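Local coordinates for FAD-dependent pyridine nucleotide-disulphide oxidoreductase (Desulfovibrio vulgaris, PDB 3IWA), which probably uses FAD to pass electrons from a reduced pyridine nucleotide to an acceptor, perhaps a disulphide, as related oxidoreductases do, at residues 5-10 with 32-37; 12-17 with 116-121; 82-87 with 99-104; 288-293 with 320-325. All coordinates share one frame; numbering follows the deposited sequence. Where two conformers were deposited one is given.

Interaction 1: residues 5-10 with 32-37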
loop_
_atom_site.group_PDB
_atom_site.type_symbol
_atom_site.label_atom_id
_atom_site.label_comp_id
_atom_site.label_asym_id
_atom_site.label_seq_id
_atom_site.Cartn_x
_atom_site.Cartn_y
_atom_site.Cartn_z
ATOM N N HIS A 5 -23.352 -2.731 -33.025
ATOM C CA HIS A 5 -22.860 -1.368 -33.151
ATOM C C HIS A 5 -22.932 -0.713 -31.785
ATOM O O HIS A 5 -23.960 -0.729 -31.097
ATOM C CB HIS A 5 -23.624 -0.531 -34.181
ATOM C CG HIS A 5 -22.959 0.781 -34.489
ATOM N ND1 HIS A 5 -23.647 1.885 -34.950
ATOM C CD2 HIS A 5 -21.662 1.161 -34.389
ATOM C CE1 HIS A 5 -22.800 2.884 -35.132
ATOM N NE2 HIS A 5 -21.590 2.473 -34.791
ATOM N N VAL A 6 -21.813 -0.160 -31.372
ATOM C CA VAL A 6 -21.780 0.579 -30.143
ATOM C C VAL A 6 -21.394 2.003 -30.496
ATOM O O VAL A 6 -20.466 2.232 -31.268
ATOM C CB VAL A 6 -20.783 -0.022 -29.164
ATOM C CG1 VAL A 6 -20.502 0.959 -28.008
ATOM C CG2 VAL A 6 -21.317 -1.336 -28.674
ATOM N N VAL A 7 -22.126 2.951 -29.924
ATOM C CA VAL A 7 -21.814 4.360 -30.069
ATOM C C VAL A 7 -21.256 4.887 -28.727
ATOM O O VAL A 7 -21.787 4.609 -27.678
ATOM C CB VAL A 7 -23.070 5.131 -30.485
ATOM C CG1 VAL A 7 -22.849 6.649 -30.361
ATOM C CG2 VAL A 7 -23.449 4.737 -31.913
ATOM N N VAL A 8 -20.179 5.644 -28.796
ATOM C CA VAL A 8 -19.542 6.201 -27.626
ATOM C C VAL A 8 -19.537 7.716 -27.776
ATOM O O VAL A 8 -19.023 8.216 -28.750
ATOM C CB VAL A 8 -18.093 5.666 -27.504
ATOM C CG1 VAL A 8 -17.387 6.340 -26.400
ATOM C CG2 VAL A 8 -18.116 4.190 -27.283
ATOM N N ILE A 9 -20.110 8.430 -26.807
ATOM C CA ILE A 9 -20.161 9.880 -26.839
ATOM C C ILE A 9 -19.211 10.492 -25.837
ATOM O O ILE A 9 -19.423 10.408 -24.631
ATOM C CB ILE A 9 -21.539 10.413 -26.511
ATOM C CG1 ILE A 9 -22.525 10.045 -27.595
ATOM C CG2 ILE A 9 -21.513 11.950 -26.359
ATOM C CD1 ILE A 9 -23.901 10.268 -27.170
ATOM N N GLY A 10 -18.208 11.171 -26.362
ATOM C CA GLY A 10 -17.203 11.858 -25.574
ATOM C C GLY A 10 -15.884 11.165 -25.816
ATOM O O GLY A 10 -15.818 9.939 -25.896
ATOM N N THR A 32 -18.604 3.565 -33.147
ATOM C CA THR A 32 -18.494 4.943 -33.583
ATOM C C THR A 32 -18.308 5.802 -32.330
ATOM O O THR A 32 -19.066 5.695 -31.374
ATOM C CB THR A 32 -19.762 5.371 -34.382
ATOM O OG1 THR A 32 -19.994 4.449 -35.461
ATOM C CG2 THR A 32 -19.619 6.782 -34.915
ATOM N N MET A 33 -17.300 6.653 -32.360
ATOM C CA MET A 33 -16.973 7.552 -31.273
ATOM C C MET A 33 -17.205 8.970 -31.758
ATOM O O MET A 33 -16.773 9.322 -32.845
ATOM C CB MET A 33 -15.502 7.416 -30.898
ATOM C CG MET A 33 -15.118 6.116 -30.220
ATOM S SD MET A 33 -13.611 6.295 -29.231
ATOM C CE MET A 33 -14.067 7.520 -28.062
ATOM N N ILE A 34 -17.868 9.774 -30.939
ATOM C CA ILE A 34 -18.190 11.141 -31.248
ATOM C C ILE A 34 -17.466 11.953 -30.207
ATOM O O ILE A 34 -17.500 11.613 -29.024
ATOM C CB ILE A 34 -19.685 11.377 -31.071
ATOM C CG1 ILE A 34 -20.479 10.620 -32.140
ATOM C CG2 ILE A 34 -19.996 12.842 -31.120
ATOM C CD1 ILE A 34 -21.936 10.387 -31.751
ATOM N N ASP A 35 -16.810 13.021 -30.617
ATOM C CA ASP A 35 -16.060 13.793 -29.660
ATOM C C ASP A 35 -16.905 14.763 -28.811
ATOM O O ASP A 35 -16.399 15.315 -27.825
ATOM C CB ASP A 35 -14.933 14.539 -30.354
ATOM C CG ASP A 35 -15.424 15.634 -31.260
ATOM O OD1 ASP A 35 -16.632 15.688 -31.587
ATOM O OD2 ASP A 35 -14.574 16.439 -31.651
ATOM N N GLN A 36 -18.169 14.967 -29.175
ATOM C CA GLN A 36 -19.088 15.854 -28.421
ATOM C C GLN A 36 -18.527 17.282 -28.174
ATOM O O GLN A 36 -18.630 17.848 -27.076
ATOM C CB GLN A 36 -19.508 15.199 -27.092
ATOM C CG GLN A 36 -20.759 15.819 -26.458
ATOM C CD GLN A 36 -22.020 15.505 -27.236
ATOM O OE1 GLN A 36 -21.976 14.814 -28.252
ATOM N NE2 GLN A 36 -23.155 15.990 -26.754
ATOM N N ALA A 37 -17.958 17.855 -29.229
ATOM C CA ALA A 37 -17.237 19.136 -29.166
ATOM C C ALA A 37 -18.109 20.344 -28.797
ATOM O O ALA A 37 -19.308 20.381 -29.091
ATOM C CB ALA A 37 -16.538 19.384 -30.486
#
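Thr32 OG1 is held by two side chains: the His5 imidazole reaches it with NE2 at 2.6 Å, and Glu82 OE2 also shares a hydrogen bond with it. The hydroxyl lies in the plane of the imidazole, at its edge, and either partner could be the donor of the somewhat bent bond (146°). Two conformers of His5 are deposited, so the bond is certain only for the one described, with CG anti to the backbone N and ND1 held by Lys113 O.

Behind this polar end the backbones run parallel, at 14°. Thr32 bonds to the neighbouring strand with both backbone groups, its N donating to Val6 O and its O accepting from Val8 N. The ladder continues as Ile34 N bonds to Val8 O at 2.9 Å, and Gly10 N to Ile34 O at 2.8 Å. With helix 14-25 between them in sequence, strands 5-9 and 30-34 form the first beta-alpha-beta unit of a Rossmann-type domain, the part expected in this family to receive the ADP moiety of FAD, which is absent from this model.

Side chains pack on both faces of the sheet. With Val7, Ile9 and Ile34 on one, Val7 CG1 meets Ile34 CD1 at 4.1 Å; Gln36 OE1, from the loop beyond the strand, lies 3.5 Å from Ile9 CG2 and accepts from Ala89 N. On the other, Val8 and Met33 run side by side; a bend at chi3 (60°) puts Met33 CE 3.9 Å from Val8 CG1 and 3.7 Å from Gly10 O.

Interaction 2: residues 12-17 with 116-121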
loop_
_atom_site.group_PDB
_atom_site.type_symbol
_atom_site.label_atom_id
_atom_site.label_comp_id
_atom_site.label_asym_id
_atom_site.label_seq_id
_atom_site.Cartn_x
_atom_site.Cartn_y
_atom_site.Cartn_z
ATOM N N VAL A 12 -12.626 11.141 -23.713
ATOM C CA VAL A 12 -11.995 11.557 -22.480
ATOM C C VAL A 12 -10.757 10.656 -22.391
ATOM O O VAL A 12 -9.919 10.594 -23.323
ATOM C CB VAL A 12 -13.000 11.467 -21.257
ATOM C CG1 VAL A 12 -13.944 12.662 -21.210
ATOM C CG2 VAL A 12 -13.843 10.218 -21.310
ATOM N N ALA A 13 -10.593 10.000 -21.262
ATOM C CA ALA A 13 -9.857 8.769 -21.219
ATOM C C ALA A 13 -10.920 7.697 -21.406
ATOM O O ALA A 13 -10.740 6.782 -22.186
ATOM C CB ALA A 13 -9.142 8.620 -19.866
ATOM N N LEU A 14 -12.052 7.868 -20.733
ATOM C CA LEU A 14 -12.997 6.801 -20.601
ATOM C C LEU A 14 -13.539 6.202 -21.913
ATOM O O LEU A 14 -13.607 4.978 -22.030
ATOM C CB LEU A 14 -14.127 7.180 -19.646
ATOM C CG LEU A 14 -15.037 5.992 -19.323
ATOM C CD1 LEU A 14 -15.085 5.683 -17.834
ATOM C CD2 LEU A 14 -16.442 6.248 -19.875
ATOM N N GLY A 15 -13.921 7.049 -22.869
ATOM C CA GLY A 15 -14.459 6.595 -24.160
ATOM C C GLY A 15 -13.521 5.674 -24.921
ATOM O O GLY A 15 -13.854 4.512 -25.149
ATOM N N PRO A 16 -12.323 6.175 -25.289
ATOM C CA PRO A 16 -11.278 5.360 -25.939
ATOM C C PRO A 16 -10.975 4.065 -25.182
ATOM O O PRO A 16 -10.826 3.004 -25.797
ATOM C CB PRO A 16 -10.051 6.281 -25.941
ATOM C CG PRO A 16 -10.623 7.661 -25.922
ATOM C CD PRO A 16 -11.901 7.574 -25.122
ATOM N N LYS A 17 -10.910 4.133 -23.856
ATOM C CA LYS A 17 -10.644 2.919 -23.067
ATOM C C LYS A 17 -11.757 1.903 -23.241
ATOM O O LYS A 17 -11.505 0.743 -23.472
ATOM C CB LYS A 17 -10.485 3.249 -21.580
ATOM C CG LYS A 17 -9.983 2.080 -20.723
ATOM C CD LYS A 17 -8.559 1.674 -21.139
ATOM C CE LYS A 17 -7.961 0.548 -20.265
ATOM N NZ LYS A 17 -6.436 0.473 -20.413
ATOM N N LYS A 116 -25.651 -0.582 -28.192
ATOM C CA LYS A 116 -25.257 -0.138 -26.877
ATOM C C LYS A 116 -24.655 1.238 -27.018
ATOM O O LYS A 116 -23.995 1.511 -27.991
ATOM C CB LYS A 116 -24.218 -1.081 -26.250
ATOM C CG LYS A 116 -24.640 -2.531 -26.061
ATOM C CD LYS A 116 -25.726 -2.716 -25.047
ATOM C CE LYS A 116 -26.289 -4.141 -25.126
ATOM N NZ LYS A 116 -27.403 -4.366 -24.136
ATOM N N LEU A 117 -24.892 2.085 -26.033
ATOM C CA LEU A 117 -24.330 3.441 -25.993
ATOM C C LEU A 117 -23.447 3.648 -24.750
ATOM O O LEU A 117 -23.757 3.175 -23.653
ATOM C CB LEU A 117 -25.472 4.454 -25.962
ATOM C CG LEU A 117 -25.196 5.960 -26.065
ATOM C CD1 LEU A 117 -24.446 6.372 -27.359
ATOM C CD2 LEU A 117 -26.523 6.712 -25.947
ATOM N N VAL A 118 -22.351 4.364 -24.921
ATOM C CA VAL A 118 -21.554 4.775 -23.782
ATOM C C VAL A 118 -21.515 6.304 -23.689
ATOM O O VAL A 118 -21.077 6.952 -24.620
ATOM C CB VAL A 118 -20.093 4.255 -23.862
ATOM C CG1 VAL A 118 -19.202 4.897 -22.714
ATOM C CG2 VAL A 118 -20.053 2.750 -23.840
ATOM N N LEU A 119 -21.931 6.834 -22.539
ATOM C CA LEU A 119 -21.860 8.240 -22.236
ATOM C C LEU A 119 -20.604 8.597 -21.432
ATOM O O LEU A 119 -20.470 8.265 -20.283
ATOM C CB LEU A 119 -23.134 8.671 -21.517
ATOM C CG LEU A 119 -24.459 8.362 -22.259
ATOM C CD1 LEU A 119 -25.653 8.824 -21.476
ATOM C CD2 LEU A 119 -24.460 9.016 -23.636
ATOM N N ALA A 120 -19.657 9.252 -22.087
ATOM C CA ALA A 120 -18.457 9.735 -21.446
ATOM C C ALA A 120 -18.459 11.242 -21.560
ATOM O O ALA A 120 -17.635 11.810 -22.242
ATOM C CB ALA A 120 -17.240 9.154 -22.134
ATOM N N LEU A 121 -19.411 11.870 -20.898
ATOM C CA LEU A 121 -19.718 13.253 -21.146
ATOM C C LEU A 121 -18.871 14.225 -20.372
ATOM O O LEU A 121 -18.940 15.410 -20.645
ATOM C CB LEU A 121 -21.191 13.540 -20.832
ATOM C CG LEU A 121 -22.203 12.629 -21.513
ATOM C CD1 LEU A 121 -23.577 13.012 -21.069
ATOM C CD2 LEU A 121 -22.074 12.700 -23.000
#
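The turn and first residues of helix 14-25 pack against the C-terminal end of strand 116-119, with the CA atoms of Gly15 and Ala120 5.8 Å apart. No hydrogen bond joins the two segments. This is part of a Rossmann-type fold: the loop after the first strand turns into a helix that packs on the parallel sheet, and strand 116-119 lies beside strand 5-9 in that sheet.

The Ala120 methyl is the common target. Val12 brings CG2 to within 3.7 Å of Ala120 CB, while its other branch, CG1, lies 3.9 Å from Ala120 O, so both branches touch Ala120, one at its methyl and one at its carbonyl oxygen. Leu14 arrives from the helix. With CG set trans to the backbone N (chi1 -172°), its CD2 reaches the strand, 3.8 Å from Ala120 CB and 4.2 Å from Val118 CG1, bridging two residues whose side chains project from the same face. Around this apolar patch, Leu14 also touches Gln318 and Val118 touches Ile322, both on helix 314-326.

At Gly15 the helix backbone itself makes the approach, its N 4.0 Å from Ala120 CB.

Interaction 3: residues 82-87 with 99-104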
loop_
_atom_site.group_PDB
_atom_site.type_symbol
_atom_site.label_atom_id
_atom_site.label_comp_id
_atom_site.label_asym_id
_atom_site.label_seq_id
_atom_site.Cartn_x
_atom_site.Cartn_y
_atom_site.Cartn_z
ATOM N N GLU A 82 -14.835 4.071 -35.968
ATOM C CA GLU A 82 -15.309 5.227 -36.750
ATOM C C GLU A 82 -15.309 6.464 -35.827
ATOM O O GLU A 82 -16.172 6.589 -34.960
ATOM C CB GLU A 82 -16.726 4.931 -37.304
ATOM C CG GLU A 82 -17.170 5.724 -38.577
ATOM C CD GLU A 82 -18.719 5.750 -38.812
ATOM O OE1 GLU A 82 -19.224 6.770 -39.348
ATOM O OE2 GLU A 82 -19.416 4.758 -38.469
ATOM N N ALA A 83 -14.332 7.357 -36.005
ATOM C CA ALA A 83 -14.141 8.509 -35.105
ATOM C C ALA A 83 -14.569 9.832 -35.728
ATOM O O ALA A 83 -13.879 10.356 -36.593
ATOM C CB ALA A 83 -12.687 8.601 -34.669
ATOM N N LEU A 84 -15.689 10.380 -35.266
ATOM C CA LEU A 84 -16.230 11.625 -35.798
ATOM C C LEU A 84 -15.833 12.775 -34.894
ATOM O O LEU A 84 -16.329 12.885 -33.775
ATOM C CB LEU A 84 -17.757 11.544 -35.885
ATOM C CG LEU A 84 -18.311 10.374 -36.706
ATOM C CD1 LEU A 84 -19.829 10.217 -36.517
ATOM C CD2 LEU A 84 -17.947 10.552 -38.171
ATOM N N VAL A 85 -14.940 13.630 -35.379
ATOM C CA VAL A 85 -14.548 14.830 -34.641
ATOM C C VAL A 85 -15.445 16.035 -34.946
ATOM O O VAL A 85 -16.278 16.000 -35.853
ATOM C CB VAL A 85 -13.060 15.196 -34.880
ATOM C CG1 VAL A 85 -12.161 14.052 -34.376
ATOM C CG2 VAL A 85 -12.792 15.518 -36.360
ATOM N N GLU A 86 -15.278 17.089 -34.157
ATOM C CA GLU A 86 -16.133 18.278 -34.237
ATOM C C GLU A 86 -17.612 17.929 -34.485
ATOM O O GLU A 86 -18.284 18.571 -35.295
ATOM C CB GLU A 86 -15.595 19.254 -35.297
ATOM C CG GLU A 86 -14.176 19.745 -34.991
ATOM C CD GLU A 86 -13.777 21.004 -35.780
ATOM O OE1 GLU A 86 -14.295 22.106 -35.469
ATOM O OE2 GLU A 86 -12.923 20.899 -36.695
ATOM N N THR A 87 -18.100 16.924 -33.758
ATOM C CA THR A 87 -19.447 16.371 -33.923
ATOM C C THR A 87 -20.142 16.310 -32.577
ATOM O O THR A 87 -19.531 15.912 -31.595
ATOM C CB THR A 87 -19.375 14.942 -34.479
ATOM O OG1 THR A 87 -18.548 14.934 -35.643
ATOM C CG2 THR A 87 -20.715 14.429 -34.828
ATOM N N VAL A 99 -29.161 7.935 -31.986
ATOM C CA VAL A 99 -28.570 9.198 -31.553
ATOM C C VAL A 99 -28.509 10.101 -32.771
ATOM O O VAL A 99 -27.887 9.726 -33.763
ATOM C CB VAL A 99 -27.104 9.058 -31.067
ATOM C CG1 VAL A 99 -26.655 10.355 -30.501
ATOM C CG2 VAL A 99 -26.936 7.946 -30.057
ATOM N N GLU A 100 -29.125 11.279 -32.697
ATOM C CA GLU A 100 -29.006 12.280 -33.768
ATOM C C GLU A 100 -27.744 13.110 -33.521
ATOM O O GLU A 100 -27.529 13.631 -32.432
ATOM C CB GLU A 100 -30.232 13.201 -33.845
ATOM C CG GLU A 100 -31.583 12.511 -34.132
ATOM C CD GLU A 100 -32.762 13.511 -34.150
ATOM O OE1 GLU A 100 -33.463 13.586 -35.178
ATOM O OE2 GLU A 100 -32.985 14.246 -33.157
ATOM N N ILE A 101 -26.906 13.220 -34.533
ATOM C CA ILE A 101 -25.658 13.947 -34.385
ATOM C C ILE A 101 -25.595 15.080 -35.407
ATOM O O ILE A 101 -26.278 15.032 -36.444
ATOM C CB ILE A 101 -24.444 12.999 -34.503
ATOM C CG1 ILE A 101 -24.288 12.449 -35.925
ATOM C CG2 ILE A 101 -24.599 11.822 -33.510
ATOM C CD1 ILE A 101 -23.102 11.499 -36.101
ATOM N N GLU A 102 -24.792 16.096 -35.099
ATOM C CA GLU A 102 -24.547 17.182 -36.040
ATOM C C GLU A 102 -23.078 17.594 -36.039
ATOM O O GLU A 102 -22.506 17.898 -35.009
ATOM C CB GLU A 102 -25.498 18.367 -35.773
ATOM C CG GLU A 102 -24.992 19.472 -34.874
ATOM C CD GLU A 102 -26.042 20.564 -34.657
ATOM O OE1 GLU A 102 -27.078 20.260 -34.002
ATOM O OE2 GLU A 102 -25.823 21.718 -35.132
ATOM N N ASN A 103 -22.475 17.531 -37.219
ATOM C CA ASN A 103 -21.162 18.101 -37.485
ATOM C C ASN A 103 -21.261 19.627 -37.361
ATOM O O ASN A 103 -22.092 20.236 -38.011
ATOM C CB ASN A 103 -20.717 17.695 -38.891
ATOM C CG ASN A 103 -19.270 18.044 -39.171
ATOM O OD1 ASN A 103 -18.891 19.208 -39.132
ATOM N ND2 ASN A 103 -18.452 17.032 -39.452
ATOM N N LEU A 104 -20.431 20.231 -36.516
ATOM C CA LEU A 104 -20.589 21.646 -36.133
ATOM C C LEU A 104 -20.047 22.654 -37.175
ATOM O O LEU A 104 -20.385 23.836 -37.144
ATOM C CB LEU A 104 -19.929 21.881 -34.764
ATOM C CG LEU A 104 -20.542 21.133 -33.566
ATOM C CD1 LEU A 104 -19.720 21.384 -32.330
ATOM C CD2 LEU A 104 -21.988 21.559 -33.318
#
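Where the central parallel sheet gives way to the three-stranded antiparallel meander that FAD domains of this family carry, segment 82-87 leaves edge strand 82-84, turns at Val85 and Glu86, and enters strand 87-93 beside strand 98-103. Within these two segments the strands pair at Thr87 and Asn103, an antiparallel, non-hydrogen-bonded pair with CA atoms 4.3 Å apart. Beyond it, Leu104 N donates to Glu86 O at 3.0 Å in an almost straight bond (175°). A longer CA-H...O contact, from Thr87 CA to Glu102 O at 3.6 Å, adds a weaker link. Within the turn Thr87 OG1 donates to Val85 O, though at 2.5 Å the bond is modelled short and its geometry is doubtful.

Ile101 carries the apolar side of the contact. Its CG1 occupies the crowded position between backbone N and carbonyl carbon (chi1 68°), which sends CD1 across to the other segment. There it meets Leu84 CD1 at 3.5 Å, the two side chains crossing at about a right angle, and also Thr87 CG2 at 4.0 Å. Ile34 of the parallel sheet touches both Thr87 and Ile101.

The polar side chains find their partners outside the pair. Asn103 OD1 accepts from Arg105 N, Glu86 OE2 forms a salt bridge with Arg105 NE, and Glu102 OE1 pairs with Arg109 NH1. The contact thus combines methyl packing that extends to Ile34 with a single direct backbone hydrogen bond at the turn, while arginines outside the two segments probably offset the charge of Glu86 and Glu102.

Interaction 4: residues 288-293 with 320-325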
loop_
_atom_site.group_PDB
_atom_site.type_symbol
_atom_site.label_atom_id
_atom_site.label_comp_id
_atom_site.label_asym_id
_atom_site.label_seq_id
_atom_site.Cartn_x
_atom_site.Cartn_y
_atom_site.Cartn_z
ATOM N N ASP A 288 -29.115 -0.609 -21.814
ATOM C CA ASP A 288 -28.255 -0.576 -23.011
ATOM C C ASP A 288 -27.335 0.651 -23.040
ATOM O O ASP A 288 -26.549 0.839 -23.964
ATOM C CB ASP A 288 -29.133 -0.644 -24.286
ATOM C CG ASP A 288 -29.925 -1.984 -24.394
ATOM O OD1 ASP A 288 -29.354 -3.050 -24.066
ATOM O OD2 ASP A 288 -31.111 -1.961 -24.796
ATOM N N ILE A 289 -27.422 1.471 -22.004
ATOM C CA ILE A 289 -26.622 2.680 -21.939
ATOM C C ILE A 289 -25.750 2.688 -20.694
ATOM O O ILE A 289 -26.263 2.627 -19.586
ATOM C CB ILE A 289 -27.500 3.924 -21.933
ATOM C CG1 ILE A 289 -28.406 3.928 -23.198
ATOM C CG2 ILE A 289 -26.615 5.155 -21.869
ATOM C CD1 ILE A 289 -29.326 5.132 -23.304
ATOM N N PHE A 290 -24.437 2.780 -20.916
ATOM C CA PHE A 290 -23.439 2.840 -19.854
ATOM C C PHE A 290 -22.960 4.280 -19.751
ATOM O O PHE A 290 -23.081 5.013 -20.701
ATOM C CB PHE A 290 -22.224 1.925 -20.154
ATOM C CG PHE A 290 -22.571 0.445 -20.307
ATOM C CD1 PHE A 290 -22.947 -0.070 -21.548
ATOM C CD2 PHE A 290 -22.500 -0.413 -19.223
ATOM C CE1 PHE A 290 -23.274 -1.411 -21.691
ATOM C CE2 PHE A 290 -22.825 -1.759 -19.336
ATOM C CZ PHE A 290 -23.211 -2.275 -20.564
ATOM N N ALA A 291 -22.377 4.631 -18.598
ATOM C CA ALA A 291 -21.837 5.940 -18.295
ATOM C C ALA A 291 -20.700 5.761 -17.293
ATOM O O ALA A 291 -20.739 4.871 -16.460
ATOM C CB ALA A 291 -22.929 6.848 -17.700
ATOM N N GLY A 292 -19.683 6.596 -17.389
ATOM C CA GLY A 292 -18.638 6.650 -16.374
ATOM C C GLY A 292 -17.893 7.975 -16.370
ATOM O O GLY A 292 -18.225 8.889 -17.129
ATOM N N GLY A 293 -16.882 8.074 -15.507
ATOM C CA GLY A 293 -15.982 9.223 -15.482
ATOM C C GLY A 293 -16.602 10.294 -14.612
ATOM O O GLY A 293 -17.282 9.983 -13.646
ATOM N N ARG A 320 -12.549 0.047 -18.550
ATOM C CA ARG A 320 -12.287 -1.353 -18.774
ATOM C C ARG A 320 -13.517 -2.152 -18.474
ATOM O O ARG A 320 -13.902 -2.993 -19.255
ATOM C CB ARG A 320 -11.127 -1.838 -17.938
ATOM C CG ARG A 320 -10.726 -3.243 -18.276
ATOM C CD ARG A 320 -9.416 -3.615 -17.571
ATOM N NE ARG A 320 -8.732 -4.705 -18.254
ATOM C CZ ARG A 320 -8.887 -5.987 -17.989
ATOM N NH1 ARG A 320 -8.194 -6.858 -18.689
ATOM N NH2 ARG A 320 -9.711 -6.409 -17.044
ATOM N N VAL A 321 -14.149 -1.874 -17.343
ATOM C CA VAL A 321 -15.371 -2.573 -16.961
ATOM C C VAL A 321 -16.455 -2.293 -17.988
ATOM O O VAL A 321 -17.174 -3.219 -18.350
ATOM C CB VAL A 321 -15.843 -2.179 -15.537
ATOM C CG1 VAL A 321 -17.294 -2.589 -15.249
ATOM C CG2 VAL A 321 -14.864 -2.754 -14.463
ATOM N N ILE A 322 -16.567 -1.048 -18.489
ATOM C CA ILE A 322 -17.609 -0.780 -19.454
ATOM C C ILE A 322 -17.307 -1.583 -20.740
ATOM O O ILE A 322 -18.179 -2.223 -21.304
ATOM C CB ILE A 322 -17.813 0.729 -19.763
ATOM C CG1 ILE A 322 -18.346 1.460 -18.524
ATOM C CG2 ILE A 322 -18.744 0.869 -21.003
ATOM C CD1 ILE A 322 -18.245 2.991 -18.563
ATOM N N GLY A 323 -16.058 -1.598 -21.159
ATOM C CA GLY A 323 -15.623 -2.410 -22.313
ATOM C C GLY A 323 -16.021 -3.879 -22.301
ATOM O O GLY A 323 -16.534 -4.426 -23.291
ATOM N N THR A 324 -15.787 -4.506 -21.162
ATOM C CA THR A 324 -16.088 -5.903 -20.902
ATOM C C THR A 324 -17.584 -6.145 -20.875
ATOM O O THR A 324 -18.080 -7.164 -21.402
ATOM C CB THR A 324 -15.399 -6.294 -19.544
ATOM O OG1 THR A 324 -13.986 -6.151 -19.700
ATOM C CG2 THR A 324 -15.714 -7.711 -19.085
ATOM N N ASN A 325 -18.325 -5.228 -20.254
ATOM C CA ASN A 325 -19.762 -5.386 -20.178
ATOM C C ASN A 325 -20.467 -5.098 -21.521
ATOM O O ASN A 325 -21.504 -5.659 -21.751
ATOM C CB ASN A 325 -20.345 -4.560 -19.027
ATOM C CG ASN A 325 -19.884 -5.076 -17.679
ATOM O OD1 ASN A 325 -19.381 -6.197 -17.618
ATOM N ND2 ASN A 325 -20.057 -4.280 -16.594
#
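Phe290 lays the root of its side chain against Ile322, CB standing 3.7 Å from Ile322 CG2, with CG of the ring only slightly farther from the same methyl at 3.9 Å. The two side chains slide past each other in opposite directions, and the methyl approaches the ring obliquely. Farther out, the ring meets a second helical residue: CE2 lies 3.8 Å from Asn325 CB, and CZ is 4.0 Å from the backbone O of that residue. Ring and amide planes are inclined by 36°, and the amide itself is engaged elsewhere, its ND2 donating to Ala331 O and Arg281 O. Phe290 therefore packs on the aliphatic root of Asn325.

Ile322 has two working ends. Its CG2 branch, trans to the backbone N, serves Phe290, while the longer arm (chi1 -66°) carries CD1 to the strand backbone, 3.8 Å from Ala291 O and 4.1 Å from Gly292 N. No hydrogen bond crosses the contact.

The segment axes of strand 289-291 and helix 320-325 run nearly antiparallel, at 167° and 9.5 Å apart, consistent with a helix packed on the sheet of an alpha/beta domain. Arg320 of the same helix forms a salt bridge with Asp458 of the second subunit. Ile322 also touches Val118 on strand 116-119 and Leu14 and Ala18 on helix 14-25, so it sits where helices 314-326 and 14-25 meet over strands 116-119 and 289-291.

Overall arrangement
Four contacts illustrate how one Rossmann-type domain is assembled around a parallel sheet ordered 82-84, 30-34, 5-9, 116-119, 289-291. Interaction 1 pairs two inner strands; interaction 2, with its centre about 7 Å away, sets helix 14-25 on strand 116-119; interaction 4, about 8 Å from interaction 2, places helix 314-326 over the edge strand 289-291. Interaction 3 lies toward the other edge, its centre about 20 Å from that of interaction 4, and adds the antiparallel meander. Along the chain, segments of interactions 1 and 2 alternate, interaction 3 falls between the segments of interaction 2, and interaction 4 comes last; strand 289-291 and helix 314-326, late in the chain, complete the probable FAD-binding domain.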